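Local coordinates for protein transcriptional regulator, MarR family (Silicibacter pomeroyi DSS-3, PDB 3BJ6) that probably binds DNA as a dimeric transcription factor of the MarR family, using a winged helix-turn-helix domain, at residues Leu34-Thr39 / Glu105-Ala110; Arg43-Gly48 / Ser72-Glu77; Ala57-Ala62 / Ser95-Leu100. One frame throughout, in Å; residues are numbered along the deposited sequence.

Interaction 1: residues Leu34-Thr39 / Glu105-Ala110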
loop_
_atom_site.group_PDB
_atom_site.type_symbol
_atom_site.label_atom_id
_atom_site.label_comp_id
_atom_site.label_asym_id
_atom_site.label_seq_id
_atom_site.Cartn_x
_atom_site.Cartn_y
_atom_site.Cartn_z
ATOM N N LEU A 34 11.762 -1.838 -16.751
ATOM C CA LEU A 34 12.665 -2.819 -17.356
ATOM C C LEU A 34 12.846 -2.570 -18.874
ATOM O O LEU A 34 13.877 -2.935 -19.465
ATOM C CB LEU A 34 12.186 -4.260 -17.107
ATOM C CG LEU A 34 12.275 -4.772 -15.647
ATOM C CD1 LEU A 34 11.619 -6.184 -15.555
ATOM C CD2 LEU A 34 13.695 -4.805 -15.123
ATOM N N ARG A 35 11.853 -1.966 -19.506
ATOM C CA ARG A 35 11.993 -1.547 -20.922
ATOM C C ARG A 35 13.139 -0.557 -21.099
ATOM O O ARG A 35 13.787 -0.547 -22.144
ATOM C CB ARG A 35 10.694 -0.944 -21.442
ATOM C CG ARG A 35 9.831 -1.989 -22.137
ATOM C CD ARG A 35 8.518 -1.419 -22.669
ATOM N NE ARG A 35 8.561 -0.896 -24.043
ATOM C CZ ARG A 35 8.299 -1.600 -25.142
ATOM N NH1 ARG A 35 8.023 -2.910 -25.078
ATOM N NH2 ARG A 35 8.309 -0.988 -26.317
ATOM N N GLU A 36 13.399 0.266 -20.073
ATOM C CA GLU A 36 14.573 1.185 -20.097
ATOM C C GLU A 36 15.785 0.637 -19.363
ATOM O O GLU A 36 16.735 1.377 -19.063
ATOM C CB GLU A 36 14.181 2.557 -19.512
ATOM C CG GLU A 36 13.027 3.210 -20.286
ATOM C CD GLU A 36 13.420 3.666 -21.706
ATOM O OE1 GLU A 36 12.522 3.727 -22.566
ATOM O OE2 GLU A 36 14.607 3.962 -21.959
ATOM N N GLY A 37 15.746 -0.660 -19.038
ATOM C CA GLY A 37 16.894 -1.337 -18.458
ATOM C C GLY A 37 17.106 -1.139 -16.975
ATOM O O GLY A 37 18.226 -1.372 -16.478
ATOM N N VAL A 38 16.077 -0.695 -16.246
ATOM C CA VAL A 38 16.259 -0.461 -14.811
ATOM C C VAL A 38 15.132 -1.101 -13.989
ATOM O O VAL A 38 14.088 -1.425 -14.525
ATOM C CB VAL A 38 16.413 1.067 -14.459
ATOM C CG1 VAL A 38 17.590 1.719 -15.297
ATOM C CG2 VAL A 38 15.098 1.826 -14.647
ATOM N N THR A 39 15.379 -1.289 -12.699
ATOM C CA THR A 39 14.411 -1.848 -11.767
ATOM C C THR A 39 13.561 -0.738 -11.142
ATOM O O THR A 39 13.849 0.459 -11.319
ATOM C CB THR A 39 15.128 -2.596 -10.611
ATOM O OG1 THR A 39 15.879 -1.662 -9.843
ATOM C CG2 THR A 39 16.058 -3.710 -11.140
ATOM N N GLU A 105 19.356 10.740 -16.895
ATOM C CA GLU A 105 18.366 11.747 -17.239
ATOM C C GLU A 105 17.412 11.291 -18.364
ATOM O O GLU A 105 16.197 11.468 -18.258
ATOM C CB GLU A 105 19.096 13.044 -17.621
ATOM C CG GLU A 105 18.205 14.266 -17.785
ATOM C CD GLU A 105 18.939 15.590 -17.511
ATOM O OE1 GLU A 105 18.248 16.595 -17.233
ATOM O OE2 GLU A 105 20.187 15.628 -17.557
ATOM N N ALA A 106 17.968 10.697 -19.421
ATOM C CA ALA A 106 17.170 10.174 -20.551
ATOM C C ALA A 106 16.231 9.040 -20.078
ATOM O O ALA A 106 15.056 9.015 -20.431
ATOM C CB ALA A 106 18.064 9.701 -21.692
ATOM N N ILE A 107 16.771 8.119 -19.284
ATOM C CA ILE A 107 16.002 6.990 -18.779
ATOM C C ILE A 107 14.816 7.450 -17.899
ATOM O O ILE A 107 13.679 7.055 -18.141
ATOM C CB ILE A 107 16.912 6.008 -18.039
ATOM C CG1 ILE A 107 17.693 5.208 -19.093
ATOM C CG2 ILE A 107 16.071 5.068 -17.154
ATOM C CD1 ILE A 107 18.830 4.369 -18.500
ATOM N N ILE A 108 15.070 8.311 -16.916
ATOM C CA ILE A 108 13.949 8.686 -16.006
ATOM C C ILE A 108 12.891 9.530 -16.737
ATOM O O ILE A 108 11.690 9.375 -16.494
ATOM C CB ILE A 108 14.418 9.287 -14.618
ATOM C CG1 ILE A 108 13.230 9.384 -13.649
ATOM C CG2 ILE A 108 15.112 10.643 -14.809
ATOM C CD1 ILE A 108 12.628 8.018 -13.258
ATOM N N THR A 109 13.338 10.346 -17.698
ATOM C CA THR A 109 12.426 11.118 -18.543
ATOM C C THR A 109 11.515 10.198 -19.331
ATOM O O THR A 109 10.301 10.435 -19.414
ATOM C CB THR A 109 13.207 12.030 -19.520
ATOM O OG1 THR A 109 13.996 12.945 -18.749
ATOM C CG2 THR A 109 12.284 12.838 -20.418
ATOM N N ALA A 110 12.114 9.173 -19.932
ATOM C CA ALA A 110 11.372 8.196 -20.734
ATOM C C ALA A 110 10.388 7.422 -19.867
ATOM O O ALA A 110 9.222 7.239 -20.237
ATOM C CB ALA A 110 12.334 7.226 -21.462
#
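Glu36 and Val38 meet Ile107 where the loop that follows helix 18-35 passes the early turns of helix 102-123. Helix 18-35 closes with a Schellman motif, with Gly37 (positive phi) as its C-prime residue, Gly37 N bonded to Leu34 O and Val38 N to Thr33 O. Ile107 touches both Glu36 and Val38. Its CG2 lies 3.9 Å from Glu36 CB and 4.1 Å from Val38 CG1, and the Val38 and Ile107 side chains reach toward each other tip to tip. Its other branch ends in CD1, 3.7 Å from Glu36 O. The two branches divide the work because CG2 is anti to the Ile107 backbone N while CG1 stands beside it (chi1 -76°). With an alanine here both branches are gone, which would probably open a gap beside Val38 and Glu36 CB. Further out, Leu83 touches both Val38 and Ile107, and Leu46 of helix 40-51 packs on Ile107. Val38 and Glu36 also rest on Ile111, one turn along helix 102-123. No hydrogen bond joins the two segments. The Glu36 chain bends at chi2 (-69°), which turns its carboxylate over the next turn of the helix. There OE1 of Glu36 rests 3.7 Å from Ala110 CB.

Interaction 2: residues Arg43-Gly48 / Ser72-Glu77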
loop_
_atom_site.group_PDB
_atom_site.type_symbol
_atom_site.label_atom_id
_atom_site.label_comp_id
_atom_site.label_asym_id
_atom_site.label_seq_id
_atom_site.Cartn_x
_atom_site.Cartn_y
_atom_site.Cartn_z
ATOM N N ARG A 43 14.615 3.167 -10.460
ATOM C CA ARG A 43 13.718 4.249 -10.843
ATOM C C ARG A 43 13.471 5.214 -9.674
ATOM O O ARG A 43 13.487 6.398 -9.881
ATOM C CB ARG A 43 12.380 3.668 -11.318
ATOM C CG ARG A 43 11.297 4.700 -11.633
ATOM C CD ARG A 43 9.887 4.111 -11.461
ATOM N NE ARG A 43 8.896 5.190 -11.636
ATOM C CZ ARG A 43 8.621 6.132 -10.735
ATOM N NH1 ARG A 43 9.221 6.139 -9.544
ATOM N NH2 ARG A 43 7.733 7.070 -11.034
ATOM N N ALA A 44 13.196 4.702 -8.472
ATOM C CA ALA A 44 12.891 5.560 -7.311
ATOM C C ALA A 44 14.084 6.504 -7.050
ATOM O O ALA A 44 13.898 7.700 -6.819
ATOM C CB ALA A 44 12.620 4.688 -6.043
ATOM N N ILE A 45 15.299 5.970 -7.110
ATOM C CA ILE A 45 16.516 6.792 -6.898
ATOM C C ILE A 45 16.716 7.802 -8.043
ATOM O O ILE A 45 17.041 8.966 -7.787
ATOM C CB ILE A 45 17.789 5.920 -6.649
ATOM C CG1 ILE A 45 17.907 5.569 -5.142
ATOM C CG2 ILE A 45 19.091 6.632 -7.059
ATOM C CD1 ILE A 45 16.788 4.724 -4.665
ATOM N N LEU A 46 16.532 7.373 -9.302
ATOM C CA LEU A 46 16.637 8.321 -10.425
ATOM C C LEU A 46 15.614 9.437 -10.294
ATOM O O LEU A 46 15.896 10.614 -10.564
ATOM C CB LEU A 46 16.480 7.593 -11.786
ATOM C CG LEU A 46 17.487 6.448 -12.046
ATOM C CD1 LEU A 46 17.154 5.736 -13.388
ATOM C CD2 LEU A 46 18.933 6.988 -12.069
ATOM N N GLU A 47 14.403 9.080 -9.896
ATOM C CA GLU A 47 13.358 10.097 -9.722
ATOM C C GLU A 47 13.741 11.051 -8.613
ATOM O O GLU A 47 13.632 12.252 -8.788
ATOM C CB GLU A 47 11.987 9.467 -9.452
ATOM C CG GLU A 47 10.895 10.506 -9.141
ATOM C CD GLU A 47 9.506 9.882 -8.853
ATOM O OE1 GLU A 47 9.425 8.781 -8.233
ATOM O OE2 GLU A 47 8.503 10.542 -9.194
ATOM N N GLY A 48 14.208 10.522 -7.482
ATOM C CA GLY A 48 14.686 11.375 -6.388
ATOM C C GLY A 48 15.770 12.366 -6.808
ATOM O O GLY A 48 15.690 13.540 -6.471
ATOM N N SER A 72 21.763 2.794 -0.265
ATOM C CA SER A 72 23.168 2.495 -0.560
ATOM C C SER A 72 23.309 1.434 -1.647
ATOM O O SER A 72 24.163 1.534 -2.520
ATOM C CB SER A 72 23.890 2.026 0.707
ATOM O OG SER A 72 24.247 3.132 1.508
ATOM N N ARG A 73 22.467 0.410 -1.581
ATOM C CA ARG A 73 22.504 -0.670 -2.549
ATOM C C ARG A 73 22.147 -0.135 -3.936
ATOM O O ARG A 73 22.810 -0.450 -4.919
ATOM C CB ARG A 73 21.522 -1.777 -2.128
ATOM C CG ARG A 73 21.166 -2.785 -3.225
ATOM C CD ARG A 73 20.579 -4.124 -2.647
ATOM N NE ARG A 73 19.549 -3.935 -1.612
ATOM C CZ ARG A 73 19.763 -4.107 -0.301
ATOM N NH1 ARG A 73 18.765 -3.916 0.558
ATOM N NH2 ARG A 73 20.984 -4.465 0.158
ATOM N N ILE A 74 21.100 0.675 -3.995
ATOM C CA ILE A 74 20.571 1.177 -5.259
ATOM C C ILE A 74 21.522 2.204 -5.845
ATOM O O ILE A 74 21.750 2.209 -7.062
ATOM C CB ILE A 74 19.151 1.799 -5.139
ATOM C CG1 ILE A 74 18.104 0.810 -4.580
ATOM C CG2 ILE A 74 18.690 2.285 -6.497
ATOM C CD1 ILE A 74 18.136 -0.521 -5.189
ATOM N N LEU A 75 22.048 3.103 -5.014
ATOM C CA LEU A 75 23.011 4.086 -5.539
ATOM C C LEU A 75 24.181 3.400 -6.242
ATOM O O LEU A 75 24.639 3.856 -7.275
ATOM C CB LEU A 75 23.566 5.003 -4.432
ATOM C CG LEU A 75 22.602 6.059 -3.910
ATOM C CD1 LEU A 75 23.217 6.806 -2.734
ATOM C CD2 LEU A 75 22.177 7.057 -5.001
ATOM N N GLN A 76 24.678 2.321 -5.668
ATOM C CA GLN A 76 25.779 1.581 -6.298
ATOM C C GLN A 76 25.378 0.969 -7.647
ATOM O O GLN A 76 26.117 1.026 -8.594
ATOM C CB GLN A 76 26.315 0.516 -5.338
ATOM C CG GLN A 76 27.013 1.198 -4.108
ATOM C CD GLN A 76 27.454 0.186 -3.074
ATOM O OE1 GLN A 76 28.539 -0.384 -3.177
ATOM N NE2 GLN A 76 26.617 -0.048 -2.073
ATOM N N GLU A 77 24.186 0.407 -7.715
ATOM C CA GLU A 77 23.694 -0.175 -8.953
ATOM C C GLU A 77 23.602 0.869 -10.059
ATOM O O GLU A 77 24.060 0.636 -11.187
ATOM C CB GLU A 77 22.338 -0.826 -8.707
ATOM C CG GLU A 77 22.357 -2.047 -7.793
ATOM C CD GLU A 77 20.946 -2.550 -7.435
ATOM O OE1 GLU A 77 19.936 -1.936 -7.853
ATOM O OE2 GLU A 77 20.838 -3.571 -6.700
#
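Ile45 packs against Ile74 and Leu75 and joins helix 40-51 to helix 68-80 inside the winged helix-turn-helix domain. In this family helix 68-80 has the place of the recognition helix, and helix 57-64 comes just before it in the helix-turn-helix pair. The backbones come closest at Ile45 and Ile74, with CA atoms 7.1 Å apart.

From Ile45 CB outward, every carbon of the side chain has a partner. CB itself lies 3.7 Å from Ile74 CG2. CG1 is next, and it too rests on Ile74 CG2. Terminal CD1 meets the same methyl at 3.6 Å and also lies 3.8 Å from Ile74 CB. The side branch CG2 goes another way and meets Leu75 CD2 at 3.7 Å. This split follows from the first torsion of Ile45: chi1 of -86° turns CG1 to face Ile74, and CG2 then falls anti to the backbone N. The Ile45 and Ile74 side chains cross obliquely, whereas Ile45 and Leu75 cross at about a right angle.

Leu64 and Met66 also touch Ile45, and Leu60 touches Leu75, so helix 57-64 and the turn after it add to the same core. Polar groups lie off this patch. Arg43 NH1 and Glu47 OE1 form a salt bridge of 3.0 Å within helix 40-51, with the nitrogen above the carboxylate plane. Arg43 NH2 also pairs with Glu115, and Tyr12 of the second subunit bonds to both Arg43 and Glu47. Glu77 OE1 accepts from Gln42 NE2, a polar link between the same two helices.

Between the two segments themselves there is no hydrogen bond and no salt bridge. Three buried side chains touch through aliphatic carbons, so this contact depends on shape and burial and not on any directional bond.

Interaction 3: residues Ala57-Ala62 / Ser95-Leu100; sequences APQLGA and SHRYWL
Tyr98 sets the CE2 edge of its ring beside Ala57, at the start of helix 57-64. Ala57 N lies near the ring plane, 4.1 Å from Tyr98 CE2. Ala57 CB is a looser neighbour at 4.5 Å from the same Tyr98 atom. A water bridges Ala57 N and His96 O. It accepts from Ala57 N at 2.9 Å and donates to His96 O at 2.7 Å, so it ties the first turn of the helix to the residue just before strand 97-100. Gln59 makes the other link. Its chain is extended beyond CG (chi2 173°) and brings OE1 to Arg97 NH1 at 3.1 Å. This hydrogen bond is weak, with an N-H...O angle of 132° and the amide and guanidinium planes 63° apart. It holds for one of two Arg97 conformers, so it is doubtful. Both groups have stronger partners: Gln59 OE1 accepts from Thr56 N, and Arg97 NH1 donates to Gly54 O. The contact thus joins the helix to the wing sheet of the winged helix fold. Strand 97-100 runs between strands 55-56 and 84-87, antiparallel to both. Leu75 of helix 68-80 touches both Ala57 and Tyr98, and Leu49 of helix 40-51 also packs on Tyr98.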
loop_
_atom_site.group_PDB
_atom_site.type_symbol
_atom_site.label_atom_id
_atom_site.label_comp_id
_atom_site.label_asym_id
_atom_site.label_seq_id
_atom_site.Cartn_x
_atom_site.Cartn_y
_atom_site.Cartn_z
ATOM N N ALA A 57 23.067 10.755 0.047
ATOM C CA ALA A 57 22.357 9.513 0.269
ATOM C C ALA A 57 21.399 9.638 1.467
ATOM O O ALA A 57 20.253 9.174 1.381
ATOM C CB ALA A 57 23.324 8.343 0.476
ATOM N N PRO A 58 21.865 10.204 2.609
ATOM C CA PRO A 58 20.869 10.394 3.680
ATOM C C PRO A 58 19.691 11.280 3.302
ATOM O O PRO A 58 18.587 10.975 3.717
ATOM C CB PRO A 58 21.689 10.996 4.841
ATOM C CG PRO A 58 23.142 10.510 4.567
ATOM C CD PRO A 58 23.226 10.594 3.053
ATOM N N GLN A 59 19.908 12.350 2.533
ATOM C CA GLN A 59 18.801 13.173 2.012
ATOM C C GLN A 59 17.818 12.425 1.111
ATOM O O GLN A 59 16.592 12.555 1.271
ATOM C CB GLN A 59 19.313 14.423 1.297
ATOM C CG GLN A 59 19.864 15.507 2.238
ATOM C CD GLN A 59 20.517 16.653 1.469
ATOM O OE1 GLN A 59 21.173 16.443 0.427
ATOM N NE2 GLN A 59 20.327 17.883 1.967
ATOM N N LEU A 60 18.340 11.625 0.179
ATOM C CA LEU A 60 17.494 10.730 -0.600
ATOM C C LEU A 60 16.692 9.768 0.265
ATOM O O LEU A 60 15.486 9.550 0.029
ATOM C CB LEU A 60 18.350 9.907 -1.592
ATOM C CG LEU A 60 18.780 10.652 -2.851
ATOM C CD1 LEU A 60 19.720 9.735 -3.682
ATOM C CD2 LEU A 60 17.520 11.057 -3.665
ATOM N N GLY A 61 17.376 9.130 1.220
ATOM C CA GLY A 61 16.701 8.257 2.188
ATOM C C GLY A 61 15.539 8.954 2.888
ATOM O O GLY A 61 14.430 8.402 2.992
ATOM N N ALA A 62 15.777 10.157 3.405
ATOM C CA ALA A 62 14.695 10.933 4.032
ATOM C C ALA A 62 13.548 11.268 3.039
ATOM O O ALA A 62 12.361 11.132 3.383
ATOM C CB ALA A 62 15.271 12.223 4.697
ATOM N N SER A 95 30.020 13.970 3.010
ATOM C CA SER A 95 28.632 14.094 2.507
ATOM C C SER A 95 28.608 14.028 0.994
ATOM O O SER A 95 28.521 15.073 0.317
ATOM C CB SER A 95 27.990 15.408 2.994
ATOM O OG SER A 95 27.652 15.331 4.377
ATOM N N HIS A 96 28.703 12.800 0.469
ATOM C CA HIS A 96 28.810 12.594 -0.990
ATOM C C HIS A 96 27.531 13.086 -1.629
ATOM O O HIS A 96 26.433 12.803 -1.137
ATOM C CB HIS A 96 29.064 11.113 -1.347
ATOM C CG HIS A 96 29.982 10.406 -0.385
ATOM N ND1 HIS A 96 31.225 10.903 -0.035
ATOM C CD2 HIS A 96 29.841 9.241 0.291
ATOM C CE1 HIS A 96 31.805 10.078 0.823
ATOM N NE2 HIS A 96 30.981 9.067 1.047
ATOM N N ARG A 97 27.674 13.810 -2.728
ATOM C CA ARG A 97 26.530 14.371 -3.428
ATOM C C ARG A 97 26.431 13.807 -4.833
ATOM O O ARG A 97 27.436 13.684 -5.546
ATOM C CB ARG A 97 26.619 15.897 -3.439
ATOM C CG ARG A 97 26.416 16.526 -2.049
ATOM C CD ARG A 97 26.040 18.000 -2.157
ATOM N NE ARG A 97 25.792 18.553 -0.833
ATOM C CZ ARG A 97 24.606 18.583 -0.219
ATOM N NH1 ARG A 97 23.491 18.108 -0.810
ATOM N NH2 ARG A 97 24.548 19.095 0.997
ATOM N N TYR A 98 25.207 13.485 -5.237
ATOM C CA TYR A 98 24.974 12.757 -6.485
ATOM C C TYR A 98 24.126 13.505 -7.497
ATOM O O TYR A 98 23.193 14.213 -7.117
ATOM C CB TYR A 98 24.267 11.417 -6.208
ATOM C CG TYR A 98 25.061 10.537 -5.299
ATOM C CD1 TYR A 98 26.031 9.668 -5.813
ATOM C CD2 TYR A 98 24.888 10.610 -3.898
ATOM C CE1 TYR A 98 26.779 8.855 -4.984
ATOM C CE2 TYR A 98 25.644 9.803 -3.049
ATOM C CZ TYR A 98 26.576 8.941 -3.604
ATOM O OH TYR A 98 27.302 8.141 -2.770
ATOM N N TRP A 99 24.425 13.268 -8.776
ATOM C CA TRP A 99 23.693 13.863 -9.889
ATOM C C TRP A 99 23.395 12.833 -10.940
ATOM O O TRP A 99 24.236 11.994 -11.207
ATOM C CB TRP A 99 24.541 14.944 -10.563
ATOM C CG TRP A 99 24.509 16.309 -9.873
ATOM C CD1 TRP A 99 23.764 17.391 -10.234
ATOM C CD2 TRP A 99 25.281 16.711 -8.754
ATOM N NE1 TRP A 99 24.012 18.452 -9.392
ATOM C CE2 TRP A 99 24.951 18.061 -8.475
ATOM C CE3 TRP A 99 26.214 16.064 -7.941
ATOM C CZ2 TRP A 99 25.531 18.773 -7.420
ATOM C CZ3 TRP A 99 26.786 16.769 -6.909
ATOM C CH2 TRP A 99 26.441 18.107 -6.645
ATOM N N LEU A 100 22.245 12.940 -11.603
ATOM C CA LEU A 100 21.998 12.132 -12.801
ATOM C C LEU A 100 23.064 12.431 -13.875
ATOM O O LEU A 100 23.516 13.584 -14.005
ATOM C CB LEU A 100 20.613 12.447 -13.389
ATOM C CG LEU A 100 19.406 12.020 -12.534
ATOM C CD1 LEU A 100 18.137 12.684 -13.029
ATOM C CD2 LEU A 100 19.264 10.477 -12.546
HETATM O O HOH W 1 25.900 10.803 0.671
#

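In the fold
Interaction 2 is the core contact: all its touching residues are buried and its chemistry is wholly apolar. Interaction 1 is partly buried, with an apolar centre and a carboxylate at its edge. Interaction 3 lies at the surface and adds a water bridge and a weak, doubtful side-chain hydrogen bond. Helix 40-51 connects all three places. Leu46 meets Ile107 and Ile108 of interaction 1 and Leu100 of interaction 3. Leu75 passes from interaction 2 to Ala57 and Leu60 of interaction 3. Interactions 1 and 3, about 20 Å apart between centres, still touch through Ile108 and Leu100. Interactions 2 and 3 are both nested within the chain loop closed by interaction 1.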